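Local coordinates for UPF0255 protein frsA (Vibrio vulnificus, PDB 4I4C), which probably hydrolyses carboxylic esters, as a two-domain member of the alpha/beta-hydrolase clan, at residues 211-223 / 402-414. Numbering follows the deposited sequence.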
ATOM      1  N   ARG A 211      11.682  -4.148  -2.272  1.00 15.50           N
ATOM      2  CA  ARG A 211      12.373  -5.198  -1.519  1.00 26.50           C
ATOM      3  C   ARG A 211      11.618  -6.531  -1.520  1.00 16.21           C
ATOM      4  O   ARG A 211      12.199  -7.588  -1.254  1.00 17.27           O
ATOM      5  CB  ARG A 211      12.675  -4.736  -0.088  1.00 36.88           C
ATOM      6  CG  ARG A 211      13.554  -3.485  -0.043  1.00 37.12           C
ATOM      7  CD  ARG A 211      14.650  -3.557   1.022  1.00 44.63           C
ATOM      8  NE  ARG A 211      15.646  -2.496   0.821  1.00 51.63           N
ATOM      9  CZ  ARG A 211      16.681  -2.253   1.624  1.00 51.85           C
ATOM     10  NH1 ARG A 211      16.876  -2.995   2.710  1.00 54.29           N
ATOM     11  NH2 ARG A 211      17.523  -1.260   1.342  1.00 49.14           N
ATOM     12  N   LEU A 212      10.321  -6.483  -1.807  1.00 14.96           N
ATOM     13  CA  LEU A 212       9.550  -7.723  -1.938  1.00 14.78           C
ATOM     14  C   LEU A 212      10.136  -8.524  -3.093  1.00 24.26           C
ATOM     15  O   LEU A 212      10.386  -9.725  -2.964  1.00 24.92           O
ATOM     16  CB  LEU A 212       8.081  -7.428  -2.201  1.00 14.18           C
ATOM     17  CG  LEU A 212       7.210  -8.646  -2.456  1.00 18.81           C
ATOM     18  CD1 LEU A 212       7.354  -9.616  -1.285  1.00 17.24           C
ATOM     19  CD2 LEU A 212       5.772  -8.176  -2.628  1.00 16.99           C
ATOM     20  N   PHE A 213      10.364  -7.843  -4.214  1.00 21.31           N
ATOM     21  CA  PHE A 213      11.012  -8.449  -5.382  1.00 24.51           C
ATOM     22  C   PHE A 213      12.500  -8.727  -5.140  1.00 19.06           C
ATOM     23  O   PHE A 213      12.960  -9.842  -5.345  1.00 28.34           O
ATOM     24  CB  PHE A 213      10.845  -7.552  -6.620  1.00 22.60           C
ATOM     25  CG  PHE A 213      11.637  -8.008  -7.824  1.00 20.39           C
ATOM     26  CD1 PHE A 213      11.197  -9.071  -8.602  1.00 26.06           C
ATOM     27  CD2 PHE A 213      12.810  -7.369  -8.188  1.00 26.99           C
ATOM     28  CE1 PHE A 213      11.917  -9.484  -9.711  1.00 22.87           C
ATOM     29  CE2 PHE A 213      13.532  -7.784  -9.299  1.00 27.94           C
ATOM     30  CZ  PHE A 213      13.081  -8.838 -10.056  1.00 22.37           C
ATOM     31  N   ARG A 214      13.254  -7.720  -4.705  1.00 22.12           N
ATOM     32  CA  ARG A 214      14.718  -7.852  -4.620  1.00 21.96           C
ATOM     33  C   ARG A 214      15.182  -8.931  -3.643  1.00 23.93           C
ATOM     34  O   ARG A 214      16.089  -9.700  -3.944  1.00 25.66           O
ATOM     35  CB  ARG A 214      15.379  -6.517  -4.248  1.00 18.40           C
ATOM     36  CG  ARG A 214      16.881  -6.468  -4.515  1.00 29.99           C
ATOM     37  CD  ARG A 214      17.526  -5.281  -3.762  1.00 41.79           C
ATOM     38  NE  ARG A 214      17.300  -5.398  -2.321  1.00 46.70           N
ATOM     39  CZ  ARG A 214      17.716  -4.529  -1.404  1.00 44.17           C
ATOM     40  NH1 ARG A 214      18.401  -3.440  -1.752  1.00 47.99           N
ATOM     41  NH2 ARG A 214      17.445  -4.760  -0.129  1.00 38.55           N
ATOM     42  N   ASP A 215      14.548  -8.989  -2.480  1.00 21.17           N
ATOM     43  CA  ASP A 215      15.038  -9.829  -1.399  1.00 22.49           C
ATOM     44  C   ASP A 215      14.300 -11.159  -1.268  1.00 27.26           C
ATOM     45  O   ASP A 215      14.706 -12.011  -0.476  1.00 34.29           O
ATOM     46  CB  ASP A 215      14.959  -9.070  -0.075  1.00 18.98           C
ATOM     47  CG  ASP A 215      15.938  -7.897  -0.010  1.00 30.38           C
ATOM     48  OD1 ASP A 215      16.904  -7.868  -0.799  1.00 30.41           O
ATOM     49  OD2 ASP A 215      15.744  -7.004   0.838  1.00 35.50           O
ATOM     50  N   HIS A 216      13.225 -11.335  -2.032  1.00 22.24           N
ATOM     51  CA  HIS A 216      12.383 -12.520  -1.897  1.00 23.83           C
ATOM     52  C   HIS A 216      11.988 -13.183  -3.222  1.00 26.21           C
ATOM     53  O   HIS A 216      12.420 -14.296  -3.515  1.00 28.52           O
ATOM     54  CB  HIS A 216      11.149 -12.206  -1.047  1.00 25.83           C
ATOM     55  CG  HIS A 216      11.482 -11.779   0.350  1.00 32.46           C
ATOM     56  ND1 HIS A 216      11.967 -10.524   0.647  1.00 40.31           N
ATOM     57  CD2 HIS A 216      11.417 -12.445   1.528  1.00 33.53           C
ATOM     58  CE1 HIS A 216      12.182 -10.431   1.946  1.00 38.71           C
ATOM     59  NE2 HIS A 216      11.855 -11.583   2.505  1.00 39.66           N
ATOM     60  N   LEU A 217      11.166 -12.509  -4.017  1.00 20.70           N
ATOM     61  CA  LEU A 217      10.678 -13.104  -5.254  1.00 21.23           C
ATOM     62  C   LEU A 217      11.794 -13.377  -6.271  1.00 24.27           C
ATOM     63  O   LEU A 217      11.771 -14.395  -6.969  1.00 23.95           O
ATOM     64  CB  LEU A 217       9.597 -12.223  -5.871  1.00 20.34           C
ATOM     65  CG  LEU A 217       8.362 -11.979  -5.009  1.00 24.28           C
ATOM     66  CD1 LEU A 217       7.491 -10.895  -5.631  1.00 19.44           C
ATOM     67  CD2 LEU A 217       7.584 -13.258  -4.846  1.00 23.66           C
ATOM     68  N   ALA A 218      12.772 -12.481  -6.350  1.00 19.50           N
ATOM     69  CA  ALA A 218      13.777 -12.557  -7.410  1.00 25.15           C
ATOM     70  C   ALA A 218      14.671 -13.776  -7.262  1.00 31.65           C
ATOM     71  O   ALA A 218      15.202 -14.278  -8.250  1.00 32.54           O
ATOM     72  CB  ALA A 218      14.635 -11.290  -7.455  1.00 20.90           C
ATOM     73  N   LYS A 219      14.842 -14.235  -6.024  1.00 34.76           N
ATOM     74  CA  LYS A 219      15.708 -15.370  -5.732  1.00 37.64           C
ATOM     75  C   LYS A 219      15.120 -16.664  -6.284  1.00 32.33           C
ATOM     76  O   LYS A 219      15.805 -17.681  -6.376  1.00 29.01           O
ATOM     77  CB  LYS A 219      15.990 -15.453  -4.227  1.00 43.98           C
ATOM     78  CG  LYS A 219      16.907 -14.314  -3.761  1.00 53.95           C
ATOM     79  CD  LYS A 219      17.129 -14.272  -2.256  1.00 57.40           C
ATOM     80  CE  LYS A 219      18.152 -13.192  -1.912  1.00 56.15           C
ATOM     81  NZ  LYS A 219      18.115 -12.770  -0.483  1.00 55.33           N
ATOM     82  N   HIS A 220      13.855 -16.599  -6.686  1.00 32.55           N
ATOM     83  CA  HIS A 220      13.171 -17.737  -7.296  1.00 33.88           C
ATOM     84  C   HIS A 220      12.784 -17.463  -8.743  1.00 29.48           C
ATOM     85  O   HIS A 220      11.990 -18.200  -9.334  1.00 30.01           O
ATOM     86  CB  HIS A 220      11.923 -18.092  -6.492  1.00 36.65           C
ATOM     87  CG  HIS A 220      12.216 -18.565  -5.106  1.00 37.97           C
ATOM     88  ND1 HIS A 220      12.187 -17.727  -4.010  1.00 45.32           N
ATOM     89  CD2 HIS A 220      12.555 -19.787  -4.636  1.00 35.69           C
ATOM     90  CE1 HIS A 220      12.491 -18.414  -2.926  1.00 39.21           C
ATOM     91  NE2 HIS A 220      12.717 -19.667  -3.276  1.00 36.18           N
ATOM     92  N   ASP A 221      13.338 -16.391  -9.300  1.00 26.73           N
ATOM     93  CA  ASP A 221      12.999 -15.945 -10.652  1.00 32.13           C
ATOM     94  C   ASP A 221      11.503 -15.668 -10.845  1.00 29.05           C
ATOM     95  O   ASP A 221      11.008 -15.701 -11.959  1.00 24.91           O
ATOM     96  CB  ASP A 221      13.505 -16.939 -11.698  1.00 34.75           C
ATOM     97  CG  ASP A 221      15.018 -16.965 -11.786  1.00 42.71           C
ATOM     98  OD1 ASP A 221      15.636 -15.883 -11.905  1.00 41.03           O
ATOM     99  OD2 ASP A 221      15.594 -18.067 -11.724  1.00 46.16           O
ATOM    100  N   ILE A 222      10.801 -15.386  -9.754  1.00 21.21           N
ATOM    101  CA  ILE A 222       9.410 -14.972  -9.821  1.00 21.33           C
ATOM    102  C   ILE A 222       9.302 -13.473 -10.115  1.00 24.36           C
ATOM    103  O   ILE A 222       9.742 -12.630  -9.321  1.00 26.34           O
ATOM    104  CB  ILE A 222       8.659 -15.288  -8.509  1.00 19.66           C
ATOM    105  CG1 ILE A 222       8.662 -16.791  -8.237  1.00 24.64           C
ATOM    106  CG2 ILE A 222       7.209 -14.753  -8.567  1.00 18.90           C
ATOM    107  CD1 ILE A 222       7.944 -17.162  -6.981  1.00 24.57           C
ATOM    108  N   ALA A 223       8.717 -13.147 -11.259  1.00 24.22           N
ATOM    109  CA  ALA A 223       8.488 -11.762 -11.627  1.00 23.31           C
ATOM    110  C   ALA A 223       7.450 -11.110 -10.721  1.00 26.76           C
ATOM    111  O   ALA A 223       6.502 -11.754 -10.273  1.00 26.92           O
ATOM    112  CB  ALA A 223       8.062 -11.656 -13.084  1.00 22.09           C
ATOM    113  N   LEU A 402       6.283 -13.052   5.632  1.00 22.70           N
ATOM    114  CA  LEU A 402       6.857 -13.011   4.303  1.00 22.44           C
ATOM    115  C   LEU A 402       7.568 -14.307   3.957  1.00 22.97           C
ATOM    116  O   LEU A 402       7.586 -14.720   2.793  1.00 27.89           O
ATOM    117  CB  LEU A 402       7.839 -11.842   4.196  1.00 26.09           C
ATOM    118  CG  LEU A 402       7.698 -11.094   2.881  1.00 34.94           C
ATOM    119  CD1 LEU A 402       6.294 -10.510   2.785  1.00 37.50           C
ATOM    120  CD2 LEU A 402       8.757 -10.010   2.762  1.00 34.99           C
ATOM    121  N   ASP A 403       8.172 -14.950   4.953  1.00 22.49           N
ATOM    122  CA  ASP A 403       8.796 -16.255   4.719  1.00 25.09           C
ATOM    123  C   ASP A 403       7.753 -17.326   4.352  1.00 25.11           C
ATOM    124  O   ASP A 403       7.977 -18.146   3.455  1.00 24.63           O
ATOM    125  CB  ASP A 403       9.637 -16.698   5.927  1.00 36.21           C
ATOM    126  CG  ASP A 403      10.933 -15.892   6.076  1.00 45.90           C
ATOM    127  OD1 ASP A 403      11.338 -15.209   5.102  1.00 48.53           O
ATOM    128  OD2 ASP A 403      11.548 -15.949   7.168  1.00 42.30           O
ATOM    129  N   LEU A 404       6.622 -17.303   5.053  1.00 23.23           N
ATOM    130  CA  LEU A 404       5.487 -18.191   4.791  1.00 31.07           C
ATOM    131  C   LEU A 404       4.868 -17.940   3.416  1.00 30.51           C
ATOM    132  O   LEU A 404       4.370 -18.865   2.751  1.00 20.49           O
ATOM    133  CB  LEU A 404       4.418 -17.972   5.861  1.00 32.75           C
ATOM    134  CG  LEU A 404       4.754 -18.535   7.242  1.00 32.80           C
ATOM    135  CD1 LEU A 404       3.778 -18.012   8.268  1.00 32.49           C
ATOM    136  CD2 LEU A 404       4.718 -20.052   7.212  1.00 34.01           C
ATOM    137  N   ALA A 405       4.897 -16.671   3.016  1.00 20.92           N
ATOM    138  CA  ALA A 405       4.373 -16.232   1.731  1.00 22.75           C
ATOM    139  C   ALA A 405       5.176 -16.816   0.586  1.00 27.92           C
ATOM    140  O   ALA A 405       4.618 -17.357  -0.368  1.00 21.10           O
ATOM    141  CB  ALA A 405       4.407 -14.715   1.649  1.00 22.09           C
ATOM    142  N   ILE A 406       6.493 -16.677   0.667  1.00 26.44           N
ATOM    143  CA  ILE A 406       7.356 -17.128  -0.413  1.00 30.08           C
ATOM    144  C   ILE A 406       7.332 -18.666  -0.514  1.00 31.06           C
ATOM    145  O   ILE A 406       7.380 -19.229  -1.615  1.00 27.19           O
ATOM    146  CB  ILE A 406       8.787 -16.527  -0.292  1.00 33.88           C
ATOM    147  CG1 ILE A 406       8.933 -15.307  -1.211  1.00 33.39           C
ATOM    148  CG2 ILE A 406       9.846 -17.537  -0.668  1.00 33.90           C
ATOM    149  CD1 ILE A 406       7.765 -14.343  -1.182  1.00 30.04           C
ATOM    150  N   LYS A 407       7.228 -19.339   0.630  1.00 29.61           N
ATOM    151  CA  LYS A 407       7.104 -20.803   0.638  1.00 29.61           C
ATOM    152  C   LYS A 407       5.827 -21.267  -0.059  1.00 25.61           C
ATOM    153  O   LYS A 407       5.830 -22.252  -0.810  1.00 30.80           O
ATOM    154  CB  LYS A 407       7.160 -21.374   2.063  1.00 22.72           C
ATOM    155  CG  LYS A 407       8.568 -21.711   2.527  1.00 42.96           C
ATOM    156  CD  LYS A 407       9.265 -22.674   1.559  1.00 48.09           C
ATOM    157  CE  LYS A 407       8.493 -23.985   1.406  1.00 53.57           C
ATOM    158  NZ  LYS A 407       9.271 -25.026   0.671  1.00 57.20           N
ATOM    159  N   TRP A 408       4.744 -20.545   0.201  1.00 27.52           N
ATOM    160  CA  TRP A 408       3.456 -20.822  -0.418  1.00 30.80           C
ATOM    161  C   TRP A 408       3.583 -20.669  -1.928  1.00 32.41           C
ATOM    162  O   TRP A 408       3.112 -21.514  -2.689  1.00 28.74           O
ATOM    163  CB  TRP A 408       2.415 -19.850   0.134  1.00 22.27           C
ATOM    164  CG  TRP A 408       0.981 -20.186  -0.171  1.00 31.09           C
ATOM    165  CD1 TRP A 408       0.220 -19.697  -1.200  1.00 29.86           C
ATOM    166  CD2 TRP A 408       0.126 -21.055   0.581  1.00 30.48           C
ATOM    167  NE1 TRP A 408      -1.053 -20.214  -1.134  1.00 26.24           N
ATOM    168  CE2 TRP A 408      -1.138 -21.047  -0.050  1.00 28.86           C
ATOM    169  CE3 TRP A 408       0.305 -21.837   1.727  1.00 27.36           C
ATOM    170  CZ2 TRP A 408      -2.215 -21.789   0.429  1.00 29.75           C
ATOM    171  CZ3 TRP A 408      -0.765 -22.573   2.203  1.00 33.73           C
ATOM    172  CH2 TRP A 408      -2.008 -22.543   1.556  1.00 35.12           C
ATOM    173  N   LEU A 409       4.239 -19.593  -2.355  1.00 30.44           N
ATOM    174  CA  LEU A 409       4.410 -19.330  -3.780  1.00 30.33           C
ATOM    175  C   LEU A 409       5.383 -20.311  -4.409  1.00 27.32           C
ATOM    176  O   LEU A 409       5.184 -20.760  -5.533  1.00 31.88           O
ATOM    177  CB  LEU A 409       4.856 -17.889  -4.006  1.00 29.92           C
ATOM    178  CG  LEU A 409       3.734 -16.921  -3.642  1.00 27.55           C
ATOM    179  CD1 LEU A 409       4.291 -15.569  -3.239  1.00 32.20           C
ATOM    180  CD2 LEU A 409       2.757 -16.780  -4.802  1.00 26.02           C
ATOM    181  N   GLU A 410       6.430 -20.647  -3.671  1.00 25.77           N
ATOM    182  CA  GLU A 410       7.362 -21.680  -4.081  1.00 30.38           C
ATOM    183  C   GLU A 410       6.614 -22.988  -4.329  1.00 36.76           C
ATOM    184  O   GLU A 410       6.803 -23.628  -5.367  1.00 42.91           O
ATOM    185  CB  GLU A 410       8.398 -21.879  -2.980  1.00 43.57           C
ATOM    186  CG  GLU A 410       9.593 -22.720  -3.349  1.00 45.14           C
ATOM    187  CD  GLU A 410      10.773 -22.430  -2.447  1.00 43.11           C
ATOM    188  OE1 GLU A 410      10.604 -21.645  -1.486  1.00 39.59           O
ATOM    189  OE2 GLU A 410      11.868 -22.975  -2.701  1.00 45.67           O
ATOM    190  N   ASP A 411       5.756 -23.376  -3.384  1.00 31.01           N
ATOM    191  CA  ASP A 411       5.033 -24.650  -3.484  1.00 36.30           C
ATOM    192  C   ASP A 411       3.978 -24.682  -4.588  1.00 31.66           C
ATOM    193  O   ASP A 411       3.811 -25.701  -5.258  1.00 39.61           O
ATOM    194  CB  ASP A 411       4.389 -25.041  -2.145  1.00 41.41           C
ATOM    195  CG  ASP A 411       5.415 -25.252  -1.032  1.00 49.07           C
ATOM    196  OD1 ASP A 411       6.623 -25.393  -1.333  1.00 47.78           O
ATOM    197  OD2 ASP A 411       5.011 -25.280   0.151  1.00 47.52           O
ATOM    198  N   GLU A 412       3.274 -23.576  -4.786  1.00 22.46           N
ATOM    199  CA  GLU A 412       2.117 -23.598  -5.672  1.00 29.04           C
ATOM    200  C   GLU A 412       2.406 -23.035  -7.058  1.00 29.48           C
ATOM    201  O   GLU A 412       1.774 -23.439  -8.035  1.00 23.01           O
ATOM    202  CB  GLU A 412       0.920 -22.891  -5.027  1.00 29.24           C
ATOM    203  CG  GLU A 412       0.483 -23.498  -3.690  1.00 29.07           C
ATOM    204  CD  GLU A 412      -0.130 -24.887  -3.841  1.00 25.21           C
ATOM    205  OE1 GLU A 412      -0.440 -25.274  -4.981  1.00 29.13           O
ATOM    206  OE2 GLU A 412      -0.312 -25.580  -2.820  1.00 33.83           O
ATOM    207  N   LEU A 413       3.369 -22.116  -7.140  1.00 26.39           N
ATOM    208  CA  LEU A 413       3.727 -21.467  -8.400  1.00 26.60           C
ATOM    209  C   LEU A 413       4.882 -22.154  -9.138  1.00 34.77           C
ATOM    210  O   LEU A 413       4.821 -22.316 -10.356  1.00 32.64           O
ATOM    211  CB  LEU A 413       4.081 -19.996  -8.161  1.00 24.31           C
ATOM    212  CG  LEU A 413       3.355 -18.896  -8.922  1.00 31.92           C
ATOM    213  CD1 LEU A 413       1.852 -19.058  -8.784  1.00 35.45           C
ATOM    214  CD2 LEU A 413       3.829 -17.505  -8.404  1.00 19.69           C
ATOM    215  N   LEU A 414       5.938 -22.540  -8.418  1.00 23.20           N
ATOM    216  CA  LEU A 414       7.067 -23.235  -9.047  1.00 27.57           C
ATOM    217  C   LEU A 414       6.809 -24.740  -9.018  1.00 33.83           C
ATOM    218  O   LEU A 414       7.705 -25.539  -8.752  1.00 37.87           O
ATOM    219  CB  LEU A 414       8.379 -22.911  -8.331  1.00 27.94           C
ATOM    220  CG  LEU A 414       8.674 -21.407  -8.152  1.00 29.96           C
ATOM    221  CD1 LEU A 414      10.009 -21.160  -7.492  1.00 30.42           C
ATOM    222  CD2 LEU A 414       8.610 -20.690  -9.482  1.00 27.55           C
TER
HETATM  223  O   HOH W   1      11.264 -12.342   5.475  1.00 35.94           O
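His216, on the helix that leads into strand 223-226 of an alpha/beta-hydrolase sheet, meets Leu402 on the C-terminal helix 394-413, which packs on the same side of that sheet. The two helix segments are inclined at 69°, their axes 11.0 Å apart at closest approach. Leu402 lays CD2 over one face of the His216 imidazole, 3.6 Å from the ring centroid and 16° off its normal: a CH-pi contact, for which the methyl of a branched leucine suits the flat, partly buried ring. At the ring's edge, His216 NE2 lies 3.1 Å from a water that donates to Asp403 OD1, so a single water joins the two helices where the interface reaches solvent. Ile406 divides its branches among three residues of the other segment. CG1 of Ile406 packs on His216 CB, its CD1 lies 3.8 Å from Leu217 CD2, and its CG2 lies 3.6 Å from His220 CE1. The His220 ring stands with its CG anti to the carbonyl carbon, which brings NE2 within 3.4 Å of Glu410 OE1, the carboxylate plane turned 61° from the ring, while its CB meets Leu414 CD1. A Schellman motif with Asp221 at C-prime then ends the helix, and Ile222 beyond it touches Leu409 with CD1, Leu413 with CG2 and Leu414 with CG1. Leu217, Leu409 and Leu413 also rest on Val196 of strand 193-199, closing an aliphatic layer between helices and sheet. At the other end, Leu212 and Leu402 line the pocket holding a polyether molecule, in the helix-on-sheet layering of the alpha/beta-hydrolase fold.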